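Local coordinates for protein halohydrin epoxidase A (Corynebacterium sp., PDB 4Z9F) that probably converts vicinal halohydrins into epoxides by eliminating hydrogen halide, at residues 128-140 against 147-159. The protein carries 1 engineered substitution. Numbering follows the deposited sequence.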
# COMPACT_ATOMS: atom_id res chain seq x y z
N SER C 128 4.69 -8.86 23.57
CA SER C 128 4.36 -8.90 22.16
C SER C 128 2.91 -9.36 22.00
O SER C 128 2.46 -10.29 22.66
CB SER C 128 5.29 -9.83 21.38
OG SER C 128 6.64 -9.40 21.47
N VAL C 129 2.18 -8.67 21.13
CA VAL C 129 0.82 -9.03 20.81
C VAL C 129 0.81 -9.23 19.30
O VAL C 129 1.03 -8.28 18.54
CB VAL C 129 -0.19 -7.95 21.25
CG1 VAL C 129 -1.61 -8.42 21.05
CG2 VAL C 129 0.04 -7.57 22.73
N ILE C 130 0.62 -10.48 18.88
CA ILE C 130 0.69 -10.87 17.47
C ILE C 130 -0.71 -11.25 17.02
O ILE C 130 -1.31 -12.18 17.57
CB ILE C 130 1.67 -12.03 17.26
CG1 ILE C 130 3.05 -11.63 17.74
CG2 ILE C 130 1.71 -12.43 15.79
CD1 ILE C 130 3.95 -12.77 18.01
N PHE C 131 -1.23 -10.53 16.03
CA PHE C 131 -2.57 -10.77 15.52
C PHE C 131 -2.48 -11.62 14.26
O PHE C 131 -1.78 -11.25 13.31
CB PHE C 131 -3.29 -9.45 15.24
CG PHE C 131 -3.63 -8.68 16.48
CD1 PHE C 131 -2.67 -7.88 17.10
CD2 PHE C 131 -4.91 -8.72 17.01
CE1 PHE C 131 -3.00 -7.14 18.25
CE2 PHE C 131 -5.23 -8.00 18.16
CZ PHE C 131 -4.27 -7.21 18.78
N ILE C 132 -3.15 -12.77 14.26
CA ILE C 132 -3.25 -13.58 13.06
C ILE C 132 -4.47 -13.10 12.29
O ILE C 132 -5.60 -13.20 12.79
CB ILE C 132 -3.34 -15.08 13.37
CG1 ILE C 132 -2.33 -15.48 14.45
CG2 ILE C 132 -3.13 -15.90 12.08
CD1 ILE C 132 -0.85 -15.45 14.06
N THR C 133 -4.24 -12.56 11.09
CA THR C 133 -5.32 -11.97 10.32
C THR C 133 -5.45 -12.77 9.03
O THR C 133 -5.76 -13.97 9.07
CB THR C 133 -5.06 -10.48 10.07
OG1 THR C 133 -3.87 -10.29 9.28
CG2 THR C 133 -4.85 -9.77 11.42
N SER C 134 -5.17 -12.16 7.89
CA SER C 134 -5.34 -12.85 6.62
C SER C 134 -4.66 -12.01 5.55
O SER C 134 -4.47 -10.80 5.72
CB SER C 134 -6.81 -13.05 6.27
OG SER C 134 -6.92 -13.58 4.96
N SER C 135 -4.31 -12.65 4.43
CA SER C 135 -3.80 -11.87 3.31
C SER C 135 -4.80 -10.79 2.90
O SER C 135 -4.39 -9.70 2.46
CB SER C 135 -3.48 -12.78 2.12
OG SER C 135 -4.66 -13.32 1.56
N VAL C 136 -6.10 -11.06 3.05
CA VAL C 136 -7.11 -10.07 2.66
C VAL C 136 -7.18 -8.91 3.64
O VAL C 136 -7.94 -7.97 3.41
CB VAL C 136 -8.52 -10.66 2.49
CG1 VAL C 136 -8.53 -11.69 1.37
CG2 VAL C 136 -9.04 -11.28 3.80
N GLY C 137 -6.40 -8.94 4.72
CA GLY C 137 -6.24 -7.73 5.50
C GLY C 137 -5.53 -6.63 4.76
O GLY C 137 -5.59 -5.46 5.18
N LYS C 138 -4.84 -6.96 3.66
CA LYS C 138 -4.10 -5.98 2.87
C LYS C 138 -4.50 -6.00 1.39
O LYS C 138 -4.44 -4.96 0.73
CB LYS C 138 -2.60 -6.23 3.00
CG LYS C 138 -2.01 -5.64 4.28
CD LYS C 138 -1.81 -4.15 4.13
CE LYS C 138 -1.32 -3.52 5.43
NZ LYS C 138 -1.27 -2.04 5.33
N LYS C 139 -4.87 -7.16 0.85
CA LYS C 139 -5.19 -7.28 -0.58
C LYS C 139 -6.53 -7.97 -0.74
O LYS C 139 -6.69 -9.12 -0.28
CB LYS C 139 -4.08 -8.02 -1.33
CG LYS C 139 -4.18 -7.99 -2.88
CD LYS C 139 -4.99 -9.18 -3.40
CE LYS C 139 -4.18 -10.49 -3.37
NZ LYS C 139 -5.02 -11.72 -3.27
N PRO C 140 -7.51 -7.33 -1.38
CA PRO C 140 -8.88 -7.85 -1.43
C PRO C 140 -8.99 -9.05 -2.36
O PRO C 140 -8.19 -9.23 -3.29
CB PRO C 140 -9.67 -6.66 -1.98
CG PRO C 140 -8.67 -5.98 -2.91
CD PRO C 140 -7.35 -6.10 -2.19
N TYR C 147 -15.54 -10.85 5.24
CA TYR C 147 -14.34 -11.31 5.94
C TYR C 147 -13.16 -10.38 5.70
O TYR C 147 -12.37 -10.12 6.62
CB TYR C 147 -14.03 -12.72 5.47
CG TYR C 147 -12.82 -13.45 6.03
CD1 TYR C 147 -11.63 -13.50 5.32
CD2 TYR C 147 -12.91 -14.18 7.20
CE1 TYR C 147 -10.54 -14.21 5.80
CE2 TYR C 147 -11.82 -14.88 7.69
CZ TYR C 147 -10.64 -14.90 6.98
OH TYR C 147 -9.54 -15.59 7.45
N GLY C 148 -12.99 -9.90 4.47
CA GLY C 148 -11.92 -8.97 4.17
C GLY C 148 -11.98 -7.71 5.01
O GLY C 148 -11.02 -7.37 5.70
N PRO C 149 -13.10 -6.97 4.93
CA PRO C 149 -13.25 -5.78 5.79
C PRO C 149 -12.93 -6.04 7.26
O PRO C 149 -12.22 -5.24 7.88
CB PRO C 149 -14.72 -5.41 5.57
CG PRO C 149 -14.93 -5.75 4.12
CD PRO C 149 -14.16 -7.03 3.91
N ALA C 150 -13.43 -7.14 7.82
CA ALA C 150 -13.17 -7.42 9.23
C ALA C 150 -11.68 -7.66 9.49
O ALA C 150 -11.13 -7.19 10.49
CB ALA C 150 -14.00 -8.62 9.68
N ARG C 151 -11.00 -8.40 8.60
CA ARG C 151 -9.56 -8.58 8.75
C ARG C 151 -8.82 -7.25 8.60
O ARG C 151 -7.87 -6.97 9.34
CB ARG C 151 -9.03 -9.58 7.73
CG ARG C 151 -9.51 -11.01 7.93
CD ARG C 151 -8.97 -11.63 9.21
NE ARG C 151 -9.17 -13.08 9.24
CZ ARG C 151 -8.90 -13.85 10.28
NH1 ARG C 151 -9.10 -15.16 10.22
NH2 ARG C 151 -8.43 -13.31 11.40
N ALA C 152 -9.22 -6.43 7.62
CA ALA C 152 -8.51 -5.16 7.42
C ALA C 152 -8.65 -4.25 8.62
O ALA C 152 -7.73 -3.49 8.94
CB ALA C 152 -9.02 -4.46 6.15
N ALA C 153 -9.80 -4.28 9.29
CA ALA C 153 -9.95 -3.47 10.50
C ALA C 153 -8.89 -3.84 11.53
O ALA C 153 -8.29 -2.97 12.16
CB ALA C 153 -11.35 -3.62 11.09
N THR C 154 -8.62 -5.14 11.70
CA THR C 154 -7.68 -5.58 12.71
C THR C 154 -6.23 -5.35 12.29
O THR C 154 -5.36 -5.12 13.14
CB THR C 154 -7.95 -7.05 13.05
OG1 THR C 154 -9.28 -7.16 13.55
CG2 THR C 154 -6.99 -7.56 14.08
N VAL C 155 -5.94 -5.37 11.00
CA VAL C 155 -4.61 -4.94 10.58
C VAL C 155 -4.42 -3.46 10.90
O VAL C 155 -3.37 -3.05 11.39
CB VAL C 155 -4.40 -5.23 9.09
CG1 VAL C 155 -3.04 -4.71 8.63
CG2 VAL C 155 -4.51 -6.74 8.82
N ALA C 156 -5.44 -2.65 10.62
CA ALA C 156 -5.38 -1.22 10.91
C ALA C 156 -5.32 -0.96 12.41
O ALA C 156 -4.72 0.04 12.84
CB ALA C 156 -6.60 -0.51 10.30
N LEU C 157 -5.93 -1.83 13.21
CA LEU C 157 -5.79 -1.70 14.66
C LEU C 157 -4.34 -1.87 15.07
O LEU C 157 -3.81 -1.08 15.87
CB LEU C 157 -6.69 -2.72 15.36
CG LEU C 157 -6.49 -2.93 16.87
CD1 LEU C 157 -7.13 -1.78 17.64
CD2 LEU C 157 -7.10 -4.26 17.27
N VAL C 158 -3.66 -2.87 14.51
CA VAL C 158 -2.24 -3.06 14.76
C VAL C 158 -1.44 -1.83 14.36
O VAL C 158 -0.61 -1.32 15.13
CB VAL C 158 -1.74 -4.31 14.02
CG1 VAL C 158 -0.22 -4.35 14.00
CG2 VAL C 158 -2.32 -5.56 14.66
N GLU C 159 -1.64 -1.34 13.13
CA GLU C 159 -0.82 -0.24 12.64
C GLU C 159 -1.02 1.02 13.48
O GLU C 159 -0.08 1.78 13.70
CB GLU C 159 -1.15 0.04 11.17
CG GLU C 159 -0.85 -1.14 10.29
CD GLU C 159 -1.12 -0.88 8.82
OE1 GLU C 159 -0.53 -1.61 8.00
OE2 GLU C 159 -1.91 0.04 8.50
O HOH W 1 -7.91 -16.00 5.61
O HOH W 2 -5.96 -2.77 6.85
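In this Rossmann-like fold related to the short-chain dehydrogenases, strand 127-132 leads into helix 147-165 as the first half of a beta-alpha-beta unit. The Ser134, Tyr147 and Arg151 side chains that meet here probably form the Ser-Tyr-Arg catalytic triad known in halohydrin dehalogenases, in which arginine replaces the lysine of the dehydrogenases. Arg151 NH1 donates to Tyr147 OH (2.8 Å), 12° out of the guanidinium plane, a bond within one helical turn. Thr133 O lies over the centre of one guanidinium face, 3.4 Å from Arg151 CZ, and Asp80 O accepts from Arg151 NH2. A water 2.7 Å from Ser134 OG also binds Tyr147 OH, while Ser134 OG takes the N-H of Val136 in an ST turn. With OG anti to the backbone N (chi1 174°), the hydroxyl is brought round to that N-H. Val136 CG2, an apolar branch suited to the ring, packs 3.7 Å from Tyr147 CD1, the two side chains crossing at about a right angle. Lacking a side chain, Gly137 lets Val155 CG2 come within 3.9 Å of its CA. Farther back, Phe131 packs its ring between the sheet and the helix, its CD1 3.4 Å from Val158 CG2. Near the surface, Lys138 NZ reaches Glu159 OE1 on its syn side (2.8 Å) in a salt bridge. Arg151 thus holds the tyrosine hydroxyl in position, and the water bridging both hydroxyls is consistent with the substrate-oxygen site of relatives.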